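Local structure of carboxylic ester hydrolase (Aspergillus niger, 7K4O) at residues 468-481 with 498-512. The protein is a secreted serine esterase, a tannin acyl hydrolase that probably cleaves galloyl ester bonds in tannins to release gallic acid. Numbering follows the deposited sequence.
With NAG (2-acetamido-2-deoxy-beta-D-glucopyranose), chain B; MAN (alpha-D-mannopyranose), chain C; MAN (alpha-D-mannopyranose), chain D; NAG (2-acetamido-2-deoxy-beta-D-glucopyranose), chain G.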
ATOM      1  N   THR A 468      -2.550 -12.279  -1.683  1.00 28.35           N
ATOM      2  CA  THR A 468      -3.699 -13.219  -1.730  1.00 29.59           C
ATOM      3  C   THR A 468      -4.107 -13.555  -0.293  1.00 30.17           C
ATOM      4  O   THR A 468      -3.312 -13.357   0.674  1.00 30.28           O
ATOM      5  CB  THR A 468      -3.351 -14.465  -2.549  1.00 30.20           C
ATOM      6  OG1 THR A 468      -2.152 -15.011  -2.016  1.00 30.91           O
ATOM      7  CG2 THR A 468      -3.145 -14.123  -4.003  1.00 34.03           C
ATOM      8  N   ASN A 469      -5.292 -14.132  -0.209  1.00 31.56           N
ATOM      9  CA  ASN A 469      -5.963 -14.448   1.073  1.00 31.30           C
ATOM     10  C   ASN A 469      -6.185 -15.977   1.118  1.00 31.56           C
ATOM     11  O   ASN A 469      -6.952 -16.447   0.298  1.00 31.41           O
ATOM     12  CB  ASN A 469      -7.258 -13.669   1.129  1.00 28.60           C
ATOM     13  CG  ASN A 469      -7.991 -13.817   2.451  1.00 28.28           C
ATOM     14  OD1 ASN A 469      -7.618 -14.669   3.288  1.00 31.58           O
ATOM     15  ND2 ASN A 469      -9.060 -13.048   2.556  1.00 29.46           N
ATOM     16  N   ASP A 470      -5.598 -16.649   2.093  1.00 34.24           N
ATOM     17  CA  ASP A 470      -5.704 -18.128   2.240  1.00 36.87           C
ATOM     18  C   ASP A 470      -7.144 -18.522   2.546  1.00 37.94           C
ATOM     19  O   ASP A 470      -7.453 -19.686   2.301  1.00 40.94           O
ATOM     20  CB  ASP A 470      -4.776 -18.634   3.336  1.00 42.01           C
ATOM     21  CG  ASP A 470      -3.321 -18.587   2.913  1.00 49.79           C
ATOM     22  OD1 ASP A 470      -3.053 -18.352   1.674  1.00 54.25           O
ATOM     23  OD2 ASP A 470      -2.475 -18.734   3.818  1.00 53.52           O
ATOM     24  N   ALA A 471      -7.968 -17.613   3.066  1.00 35.90           N
ATOM     25  CA  ALA A 471      -9.402 -17.854   3.308  1.00 37.84           C
ATOM     26  C   ALA A 471     -10.185 -17.845   1.994  1.00 41.52           C
ATOM     27  O   ALA A 471     -11.261 -18.475   1.958  1.00 36.06           O
ATOM     28  CB  ALA A 471      -9.946 -16.855   4.303  1.00 41.24           C
ATOM     29  N   MET A 472      -9.726 -17.117   0.959  1.00 34.33           N
ATOM     30  CA  MET A 472     -10.437 -16.991  -0.329  1.00 33.42           C
ATOM     31  C   MET A 472      -9.423 -17.260  -1.440  1.00 35.50           C
ATOM     32  O   MET A 472      -9.119 -16.398  -2.285  1.00 33.44           O
ATOM     33  CB  MET A 472     -11.167 -15.656  -0.483  1.00 32.55           C
ATOM     34  CG  MET A 472     -12.345 -15.511   0.476  1.00 33.62           C
ATOM     35  SD  MET A 472     -13.344 -14.064   0.327  1.00 34.06           S
ATOM     36  CE  MET A 472     -12.421 -12.979   1.427  1.00 35.29           C
ATOM     37  N   PRO A 473      -8.874 -18.501  -1.480  1.00 37.32           N
ATOM     38  CA  PRO A 473      -7.807 -18.850  -2.417  1.00 35.38           C
ATOM     39  C   PRO A 473      -8.209 -18.895  -3.894  1.00 35.20           C
ATOM     40  O   PRO A 473      -7.313 -18.907  -4.720  1.00 36.49           O
ATOM     41  CB  PRO A 473      -7.351 -20.242  -1.937  1.00 42.36           C
ATOM     42  CG  PRO A 473      -8.602 -20.844  -1.308  1.00 44.78           C
ATOM     43  CD  PRO A 473      -9.292 -19.664  -0.654  1.00 41.21           C
ATOM     44  N   ASN A 474      -9.499 -18.847  -4.219  1.00 32.39           N
ATOM     45  CA  ASN A 474      -9.954 -18.768  -5.630  1.00 36.11           C
ATOM     46  C   ASN A 474      -9.894 -17.316  -6.134  1.00 34.70           C
ATOM     47  O   ASN A 474     -10.243 -17.069  -7.308  1.00 32.87           O
ATOM     48  CB  ASN A 474     -11.363 -19.326  -5.785  1.00 37.65           C
ATOM     49  CG  ASN A 474     -11.392 -20.833  -5.569  1.00 40.14           C
ATOM     50  OD1 ASN A 474     -10.399 -21.529  -5.756  1.00 38.68           O
ATOM     51  ND2 ASN A 474     -12.541 -21.334  -5.173  1.00 41.05           N
ATOM     52  N   GLY A 475      -9.570 -16.369  -5.253  1.00 33.92           N
ATOM     53  CA  GLY A 475      -9.595 -14.946  -5.639  1.00 34.66           C
ATOM     54  C   GLY A 475      -8.401 -14.657  -6.548  1.00 27.67           C
ATOM     55  O   GLY A 475      -7.370 -15.314  -6.450  1.00 30.85           O
ATOM     56  N   PRO A 476      -8.537 -13.646  -7.405  1.00 26.33           N
ATOM     57  CA  PRO A 476      -7.484 -13.271  -8.342  1.00 28.54           C
ATOM     58  C   PRO A 476      -6.518 -12.274  -7.702  1.00 31.22           C
ATOM     59  O   PRO A 476      -6.752 -11.802  -6.597  1.00 30.17           O
ATOM     60  CB  PRO A 476      -8.274 -12.573  -9.441  1.00 28.90           C
ATOM     61  CG  PRO A 476      -9.351 -11.853  -8.679  1.00 29.18           C
ATOM     62  CD  PRO A 476      -9.715 -12.795  -7.552  1.00 28.93           C
ATOM     63  N   PHE A 477      -5.424 -11.974  -8.399  1.00 27.04           N
ATOM     64  CA  PHE A 477      -4.455 -10.979  -7.895  1.00 27.14           C
ATOM     65  C   PHE A 477      -3.781 -10.368  -9.102  1.00 27.77           C
ATOM     66  O   PHE A 477      -3.457 -11.100 -10.036  1.00 27.74           O
ATOM     67  CB  PHE A 477      -3.442 -11.619  -6.960  1.00 27.52           C
ATOM     68  CG  PHE A 477      -2.734 -10.610  -6.099  1.00 27.65           C
ATOM     69  CD1 PHE A 477      -3.339 -10.089  -4.961  1.00 28.70           C
ATOM     70  CD2 PHE A 477      -1.483 -10.159  -6.467  1.00 27.62           C
ATOM     71  CE1 PHE A 477      -2.693  -9.100  -4.225  1.00 28.53           C
ATOM     72  CE2 PHE A 477      -0.837  -9.187  -5.722  1.00 29.47           C
ATOM     73  CZ  PHE A 477      -1.449  -8.657  -4.609  1.00 29.76           C
ATOM     74  N   PRO A 478      -3.551  -9.033  -9.120  1.00 25.81           N
ATOM     75  CA  PRO A 478      -2.927  -8.401 -10.293  1.00 24.77           C
ATOM     76  C   PRO A 478      -1.420  -8.609 -10.251  1.00 26.42           C
ATOM     77  O   PRO A 478      -0.684  -7.877  -9.612  1.00 27.50           O
ATOM     78  CB  PRO A 478      -3.387  -6.950 -10.184  1.00 25.22           C
ATOM     79  CG  PRO A 478      -3.468  -6.724  -8.662  1.00 26.30           C
ATOM     80  CD  PRO A 478      -3.968  -8.055  -8.095  1.00 25.77           C
ATOM     81  N   GLN A 479      -0.946  -9.641 -10.940  1.00 25.61           N
ATOM     82  CA  GLN A 479       0.465 -10.049 -10.939  1.00 24.11           C
ATOM     83  C   GLN A 479       1.221  -9.421 -12.115  1.00 23.69           C
ATOM     84  O   GLN A 479       2.435  -9.548 -12.178  1.00 24.00           O
ATOM     85  CB  GLN A 479       0.542 -11.578 -10.988  1.00 26.23           C
ATOM     86  CG  GLN A 479       1.959 -12.134 -10.850  1.00 26.86           C
ATOM     87  CD  GLN A 479       1.958 -13.671 -10.839  1.00 28.38           C
ATOM     88  OE1 GLN A 479       1.320 -14.287 -11.706  1.00 27.57           O
ATOM     89  NE2 GLN A 479       2.733 -14.268  -9.943  1.00 26.69           N
ATOM     90  N   THR A 480       0.552  -8.710 -12.989  1.00 24.11           N
ATOM     91  CA  THR A 480       1.151  -8.277 -14.274  1.00 24.20           C
ATOM     92  C   THR A 480       1.060  -6.750 -14.417  1.00 23.76           C
ATOM     93  O   THR A 480       0.891  -6.232 -15.517  1.00 22.11           O
ATOM     94  CB  THR A 480       0.484  -9.068 -15.419  1.00 24.68           C
ATOM     95  OG1 THR A 480      -0.936  -8.881 -15.402  1.00 24.58           O
ATOM     96  CG2 THR A 480       0.909 -10.529 -15.390  1.00 27.05           C
ATOM     97  N   ASN A 481       1.142  -6.000 -13.308  1.00 22.57           N
ATOM     98  CA  ASN A 481       0.913  -4.552 -13.405  1.00 21.89           C
ATOM     99  C   ASN A 481       2.020  -3.848 -14.183  1.00 20.62           C
ATOM    100  O   ASN A 481       1.696  -2.824 -14.812  1.00 22.39           O
ATOM    101  CB  ASN A 481       0.717  -3.917 -12.042  1.00 22.74           C
ATOM    102  CG  ASN A 481      -0.598  -4.318 -11.417  1.00 22.92           C
ATOM    103  OD1 ASN A 481      -1.543  -4.740 -12.111  1.00 22.33           O
ATOM    104  ND2 ASN A 481      -0.715  -4.092 -10.108  1.00 22.44           N
ATOM    105  N   LEU A 498      -8.354  -4.396 -15.271  1.00 26.20           N
ATOM    106  CA  LEU A 498      -6.965  -4.710 -14.904  1.00 26.30           C
ATOM    107  C   LEU A 498      -6.748  -6.226 -14.944  1.00 28.56           C
ATOM    108  O   LEU A 498      -7.555  -6.974 -14.362  1.00 24.81           O
ATOM    109  CB  LEU A 498      -6.640  -4.153 -13.518  1.00 24.59           C
ATOM    110  CG  LEU A 498      -5.188  -4.351 -13.066  1.00 23.93           C
ATOM    111  CD1 LEU A 498      -4.256  -3.645 -14.033  1.00 25.12           C
ATOM    112  CD2 LEU A 498      -5.004  -3.788 -11.647  1.00 23.93           C
ATOM    113  N   ASN A 499      -5.707  -6.636 -15.658  1.00 25.59           N
ATOM    114  CA  ASN A 499      -5.361  -8.057 -15.794  1.00 24.87           C
ATOM    115  C   ASN A 499      -5.126  -8.656 -14.417  1.00 27.87           C
ATOM    116  O   ASN A 499      -4.441  -8.023 -13.574  1.00 25.72           O
ATOM    117  CB  ASN A 499      -4.119  -8.188 -16.666  1.00 26.16           C
ATOM    118  CG  ASN A 499      -4.016  -9.526 -17.348  1.00 28.86           C
ATOM    119  OD1 ASN A 499      -5.040 -10.079 -17.805  1.00 27.52           O
ATOM    120  ND2 ASN A 499      -2.789 -10.015 -17.403  1.00 24.81           N
ATOM    121  N   ALA A 500      -5.569  -9.890 -14.179  1.00 25.75           N
ATOM    122  CA  ALA A 500      -5.328 -10.576 -12.905  1.00 25.13           C
ATOM    123  C   ALA A 500      -5.200 -12.086 -13.081  1.00 26.87           C
ATOM    124  O   ALA A 500      -5.599 -12.624 -14.140  1.00 28.17           O
ATOM    125  CB  ALA A 500      -6.413 -10.231 -11.929  1.00 26.64           C
ATOM    126  N   THR A 501      -4.636 -12.718 -12.080  1.00 28.15           N
ATOM    127  CA  THR A 501      -4.312 -14.163 -12.116  1.00 29.08           C
ATOM    128  C   THR A 501      -4.661 -14.793 -10.791  1.00 30.11           C
ATOM    129  O   THR A 501      -4.424 -14.181  -9.740  1.00 29.42           O
ATOM    130  CB  THR A 501      -2.848 -14.397 -12.471  1.00 30.99           C
ATOM    131  OG1 THR A 501      -2.561 -13.660 -13.656  1.00 30.10           O
ATOM    132  CG2 THR A 501      -2.562 -15.868 -12.662  1.00 34.17           C
ATOM    133  N   VAL A 502      -5.269 -15.984 -10.846  1.00 28.21           N
ATOM    134  CA  VAL A 502      -5.488 -16.797  -9.630  1.00 30.75           C
ATOM    135  C   VAL A 502      -4.168 -17.465  -9.312  1.00 29.83           C
ATOM    136  O   VAL A 502      -3.633 -18.185 -10.170  1.00 33.27           O
ATOM    137  CB  VAL A 502      -6.646 -17.798  -9.838  1.00 31.03           C
ATOM    138  CG1 VAL A 502      -6.813 -18.655  -8.590  1.00 32.64           C
ATOM    139  CG2 VAL A 502      -7.913 -17.071 -10.220  1.00 29.07           C
ATOM    140  N   LEU A 503      -3.605 -17.209  -8.134  1.00 30.24           N
ATOM    141  CA  LEU A 503      -2.225 -17.616  -7.818  1.00 32.57           C
ATOM    142  C   LEU A 503      -2.182 -18.869  -6.925  1.00 36.37           C
ATOM    143  O   LEU A 503      -1.056 -19.335  -6.656  1.00 38.44           O
ATOM    144  CB  LEU A 503      -1.486 -16.461  -7.119  1.00 30.67           C
ATOM    145  CG  LEU A 503      -1.382 -15.162  -7.931  1.00 32.31           C
ATOM    146  CD1 LEU A 503      -0.556 -14.096  -7.198  1.00 30.48           C
ATOM    147  CD2 LEU A 503      -0.780 -15.460  -9.300  1.00 31.17           C
ATOM    148  N   GLN A 504      -3.327 -19.322  -6.435  1.00 37.94           N
ATOM    149  CA  GLN A 504      -3.418 -20.353  -5.362  1.00 45.32           C
ATOM    150  C   GLN A 504      -4.536 -21.331  -5.749  1.00 39.42           C
ATOM    151  O   GLN A 504      -5.427 -20.950  -6.521  1.00 35.55           O
ATOM    152  CB  GLN A 504      -3.848 -19.710  -4.030  1.00 47.73           C
ATOM    153  CG  GLN A 504      -2.754 -19.375  -3.039  1.00 61.72           C
ATOM    154  CD  GLN A 504      -3.335 -19.059  -1.670  1.00 67.80           C
ATOM    155  OE1 GLN A 504      -3.837 -17.965  -1.413  1.00 59.31           O
ATOM    156  NE2 GLN A 504      -3.263 -20.023  -0.760  1.00 75.77           N
ATOM    157  N   GLY A 505      -4.529 -22.524  -5.146  1.00 42.79           N
ATOM    158  CA  GLY A 505      -5.702 -23.414  -5.160  1.00 45.15           C
ATOM    159  C   GLY A 505      -5.902 -24.140  -6.480  1.00 45.04           C
ATOM    160  O   GLY A 505      -4.976 -24.186  -7.316  1.00 47.35           O
ATOM    161  N   GLU A 506      -7.079 -24.731  -6.668  1.00 48.28           N
ATOM    162  CA  GLU A 506      -7.296 -25.660  -7.808  1.00 54.63           C
ATOM    163  C   GLU A 506      -7.367 -24.862  -9.112  1.00 52.16           C
ATOM    164  O   GLU A 506      -7.150 -25.463 -10.159  1.00 47.00           O
ATOM    165  CB  GLU A 506      -8.523 -26.543  -7.576  1.00 60.85           C
ATOM    166  CG  GLU A 506      -9.842 -25.809  -7.514  1.00 72.87           C
ATOM    167  CD  GLU A 506     -11.025 -26.680  -7.103  1.00 90.71           C
ATOM    168  OE1 GLU A 506     -11.042 -27.888  -7.464  1.00 91.78           O
ATOM    169  OE2 GLU A 506     -11.936 -26.151  -6.415  1.00 88.04           O
ATOM    170  N   ASN A 507      -7.643 -23.555  -9.067  1.00 44.14           N
ATOM    171  CA  ASN A 507      -7.707 -22.742 -10.308  1.00 40.95           C
ATOM    172  C   ASN A 507      -6.414 -21.942 -10.525  1.00 37.13           C
ATOM    173  O   ASN A 507      -6.434 -21.025 -11.347  1.00 37.98           O
ATOM    174  CB  ASN A 507      -8.950 -21.861 -10.327  1.00 42.52           C
ATOM    175  CG  ASN A 507     -10.228 -22.669 -10.254  1.00 48.10           C
ATOM    176  OD1 ASN A 507     -10.333 -23.695 -10.896  1.00 49.56           O
ATOM    177  ND2 ASN A 507     -11.213 -22.197  -9.516  1.00 49.74           N
ATOM    178  N   GLU A 508      -5.325 -22.310  -9.868  1.00 36.71           N
ATOM    179  CA  GLU A 508      -4.033 -21.616  -9.987  1.00 38.65           C
ATOM    180  C   GLU A 508      -3.666 -21.461 -11.456  1.00 43.17           C
ATOM    181  O   GLU A 508      -3.730 -22.459 -12.223  1.00 40.02           O
ATOM    182  CB  GLU A 508      -2.951 -22.368  -9.244  1.00 42.57           C
ATOM    183  CG  GLU A 508      -1.586 -21.747  -9.378  1.00 45.13           C
ATOM    184  CD  GLU A 508      -0.558 -22.386  -8.462  1.00 56.74           C
ATOM    185  OE1 GLU A 508      -0.984 -23.119  -7.546  1.00 63.36           O
ATOM    186  OE2 GLU A 508       0.658 -22.110  -8.626  1.00 53.30           O
ATOM    187  N   GLY A 509      -3.303 -20.236 -11.856  1.00 40.78           N
ATOM    188  CA  GLY A 509      -2.883 -19.936 -13.233  1.00 35.30           C
ATOM    189  C   GLY A 509      -4.000 -19.359 -14.088  1.00 33.87           C
ATOM    190  O   GLY A 509      -3.678 -18.805 -15.132  1.00 39.97           O
ATOM    191  N   GLN A 510      -5.264 -19.435 -13.689  1.00 34.31           N
ATOM    192  CA  GLN A 510      -6.402 -18.913 -14.468  1.00 38.04           C
ATOM    193  C   GLN A 510      -6.400 -17.380 -14.495  1.00 36.54           C
ATOM    194  O   GLN A 510      -5.989 -16.736 -13.501  1.00 33.98           O
ATOM    195  CB  GLN A 510      -7.718 -19.422 -13.908  1.00 42.84           C
ATOM    196  CG  GLN A 510      -7.844 -20.928 -14.115  1.00 57.31           C
ATOM    197  CD  GLN A 510      -9.229 -21.511 -13.950  1.00 62.23           C
ATOM    198  OE1 GLN A 510     -10.210 -20.833 -13.596  1.00 61.85           O
ATOM    199  NE2 GLN A 510      -9.283 -22.811 -14.196  1.00 63.53           N
ATOM    200  N   ASN A 511      -6.865 -16.849 -15.607  1.00 35.07           N
ATOM    201  CA  ASN A 511      -6.996 -15.401 -15.836  1.00 33.58           C
ATOM    202  C   ASN A 511      -8.314 -14.889 -15.288  1.00 38.60           C
ATOM    203  O   ASN A 511      -9.319 -15.592 -15.355  1.00 38.02           O
ATOM    204  CB  ASN A 511      -6.871 -15.077 -17.312  1.00 32.86           C
ATOM    205  CG  ASN A 511      -6.831 -13.579 -17.547  1.00 32.37           C
ATOM    206  OD1 ASN A 511      -7.835 -12.997 -17.962  1.00 32.10           O
ATOM    207  ND2 ASN A 511      -5.697 -12.949 -17.221  1.00 29.53           N
ATOM    208  N   GLN A 512      -8.298 -13.664 -14.768  1.00 30.03           N
ATOM    209  CA  GLN A 512      -9.503 -12.867 -14.452  1.00 30.76           C
ATOM    210  C   GLN A 512      -9.225 -11.394 -14.733  1.00 30.43           C
ATOM    211  O   GLN A 512      -8.053 -11.009 -14.888  1.00 33.85           O
ATOM    212  CB  GLN A 512      -9.906 -13.026 -12.987  1.00 36.12           C
ATOM    213  CG  GLN A 512     -10.712 -14.297 -12.745  1.00 45.98           C
ATOM    214  CD  GLN A 512     -11.332 -14.353 -11.364  1.00 43.53           C
ATOM    215  OE1 GLN A 512     -11.758 -13.353 -10.794  1.00 40.49           O
ATOM    216  NE2 GLN A 512     -11.354 -15.556 -10.819  1.00 50.21           N
TER
HETATM  217  C1  NAG B   1      -2.554 -11.276 -18.071  0.85 28.68           C
HETATM  218  C2  NAG B   1      -1.288 -11.202 -18.871  0.91 27.72           C
HETATM  219  C3  NAG B   1      -1.083 -12.532 -19.611  0.79 30.22           C
HETATM  220  C4  NAG B   1      -1.105 -13.687 -18.611  1.00 31.14           C
HETATM  221  C5  NAG B   1      -2.413 -13.613 -17.835  0.94 29.63           C
HETATM  222  C6  NAG B   1      -2.537 -14.688 -16.752  1.00 30.00           C
HETATM  223  C7  NAG B   1      -0.560  -9.073 -19.684  0.84 33.12           C
HETATM  224  C8  NAG B   1      -0.592  -7.916 -20.572  0.86 36.82           C
HETATM  225  N2  NAG B   1      -1.382 -10.123 -19.794  0.86 29.91           N
HETATM  226  O3  NAG B   1       0.199 -12.505 -20.257  0.85 28.34           O
HETATM  227  O4  NAG B   1      -1.069 -14.905 -19.407  1.00 35.62           O
HETATM  228  O5  NAG B   1      -2.475 -12.345 -17.177  0.85 27.27           O
HETATM  229  O6  NAG B   1      -3.726 -14.528 -16.038  0.84 26.03           O
HETATM  230  O7  NAG B   1       0.302  -9.019 -18.864  1.00 38.84           O
HETATM  231  C1  MAN C   6       3.138 -18.658 -15.739  1.00 45.91           C
HETATM  232  C2  MAN C   6       3.964 -17.563 -15.003  0.89 42.74           C
HETATM  233  C3  MAN C   6       3.317 -17.363 -13.635  0.57 39.21           C
HETATM  234  C4  MAN C   6       1.873 -16.877 -13.744  0.85 37.91           C
HETATM  235  C5  MAN C   6       1.095 -17.835 -14.667  1.00 40.84           C
HETATM  236  C6  MAN C   6      -0.222 -17.314 -15.149  1.00 37.79           C
HETATM  237  O2  MAN C   6       3.919 -16.327 -15.727  0.92 36.25           O
HETATM  238  O3  MAN C   6       4.209 -16.475 -12.971  0.91 35.57           O
HETATM  239  O4  MAN C   6       1.274 -16.878 -12.445  0.85 31.84           O
HETATM  240  O5  MAN C   6       1.809 -18.146 -15.884  0.96 44.15           O
HETATM  241  O6  MAN C   6      -0.986 -18.385 -15.914  0.91 36.98           O
HETATM  242  C1  MAN D   5       1.474 -21.249 -15.511  1.00 58.55           C
HETATM  243  C2  MAN D   5       2.989 -21.106 -15.603  0.72 52.06           C
HETATM  244  C3  MAN D   5       3.573 -22.327 -14.927  0.58 49.45           C
HETATM  245  C4  MAN D   5       3.074 -22.449 -13.495  0.94 53.40           C
HETATM  246  C5  MAN D   5       1.553 -22.589 -13.506  0.62 54.45           C
HETATM  247  C6  MAN D   5       0.982 -22.684 -12.116  0.84 59.32           C
HETATM  248  O2  MAN D   5       3.397 -19.881 -14.945  0.98 49.80           O
HETATM  249  O3  MAN D   5       4.968 -22.136 -14.964  0.91 48.04           O
HETATM  250  O4  MAN D   5       3.626 -23.633 -12.952  0.98 55.98           O
HETATM  251  O5  MAN D   5       0.963 -21.443 -14.159  1.00 49.80           O
HETATM  252  O6  MAN D   5       1.375 -21.482 -11.444  1.00 54.70           O
HETATM  253  C1  NAG G   2      -9.082 -24.098   7.720  1.00 85.81           C
HETATM  254  C2  NAG G   2      -7.594 -24.155   7.449  0.69 84.43           C
HETATM  255  C3  NAG G   2      -7.050 -25.551   7.214  0.65 89.22           C
HETATM  256  C4  NAG G   2      -7.552 -26.508   8.291  0.60 91.80           C
HETATM  257  C5  NAG G   2      -9.088 -26.458   8.355  0.60 97.09           C
HETATM  258  C6  NAG G   2      -9.645 -27.303   9.489  1.00 94.06           C
HETATM  259  C7  NAG G   2      -6.648 -22.182   6.399  0.94 75.78           C
HETATM  260  C8  NAG G   2      -6.509 -21.431   5.124  0.85 79.37           C
HETATM  261  N2  NAG G   2      -7.345 -23.304   6.306  0.92 77.02           N
HETATM  262  O3  NAG G   2      -5.625 -25.409   7.254  0.91 87.41           O
HETATM  263  O4  NAG G   2      -7.075 -27.833   8.014  0.90 91.67           O
HETATM  264  O5  NAG G   2      -9.561 -25.123   8.590  0.70 94.68           O
HETATM  265  O6  NAG G   2      -9.372 -26.616  10.713  0.90 95.97           O
HETATM  266  O7  NAG G   2      -6.151 -21.760   7.423  0.95 83.60           O
HETATM  267  O   HOH W   1      -8.231 -21.593  -7.100  1.00 38.40           O
HETATM  268  O   HOH W   2     -10.803 -19.091  -9.219  1.00 41.28           O
HETATM  269  O   HOH W   3      -4.869 -15.128  -6.553  1.00 45.87           O
HETATM  270  O   HOH W   4      -2.122 -10.802 -13.401  1.00 26.17           O
HETATM  271  O   HOH W   5       0.072 -13.777 -14.066  1.00 30.06           O
HETATM  272  O   HOH W   6      -1.949  -7.091 -13.582  1.00 24.64           O
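F477 and T501 form an antiparallel hydrogen-bonded pair: F477 N gives to T501 O at 2.8 Å, bent to 132° at the hydrogen, while T501 N returns a straighter bond (160°) to F477 O at 2.9 Å. On the side of the pair where F477 and T501 point, L503 CD1 lies 3.8 Å from F477 CB and approaches the ring obliquely, while its other methyl, CD2, rests against the amide end of Q479. The residues alternating with this pair meet as well: P476 CB on A500 CB, and P478 CB on L498 CD2 at 3.8 Å.

Polar side chains meet at both ends, firmly only at N499. N499 ND2 carries the N-linked NAG and still donates to T480 OG1 (3.0 Å, 153°), which is tilted somewhat from the N499 amide plane; N499 OD1 accepts from N511 ND2 and Q513 NE2. The sugar's O6 bonds T501 OG1 and N511 ND2, and the mannose of chain C donates from O4 to Q479 OE1 at 2.7 Å; the glycan thus bridges both segments. Farther along, Q504 NE2 makes a weak bond to D470 OD1, and one water joins N474 OD1, Q504 O and N507 N, while N474 ND2 bonds O of D260, a calcium-site residue.

Strand 498-502 is the centre of a three-stranded antiparallel sheet, flanked by 476-477 and 511-514. P478 and L498 pack it on strands 410-416 and 455-460 of the main mixed sheet, and helix 481-491 begins directly after T480.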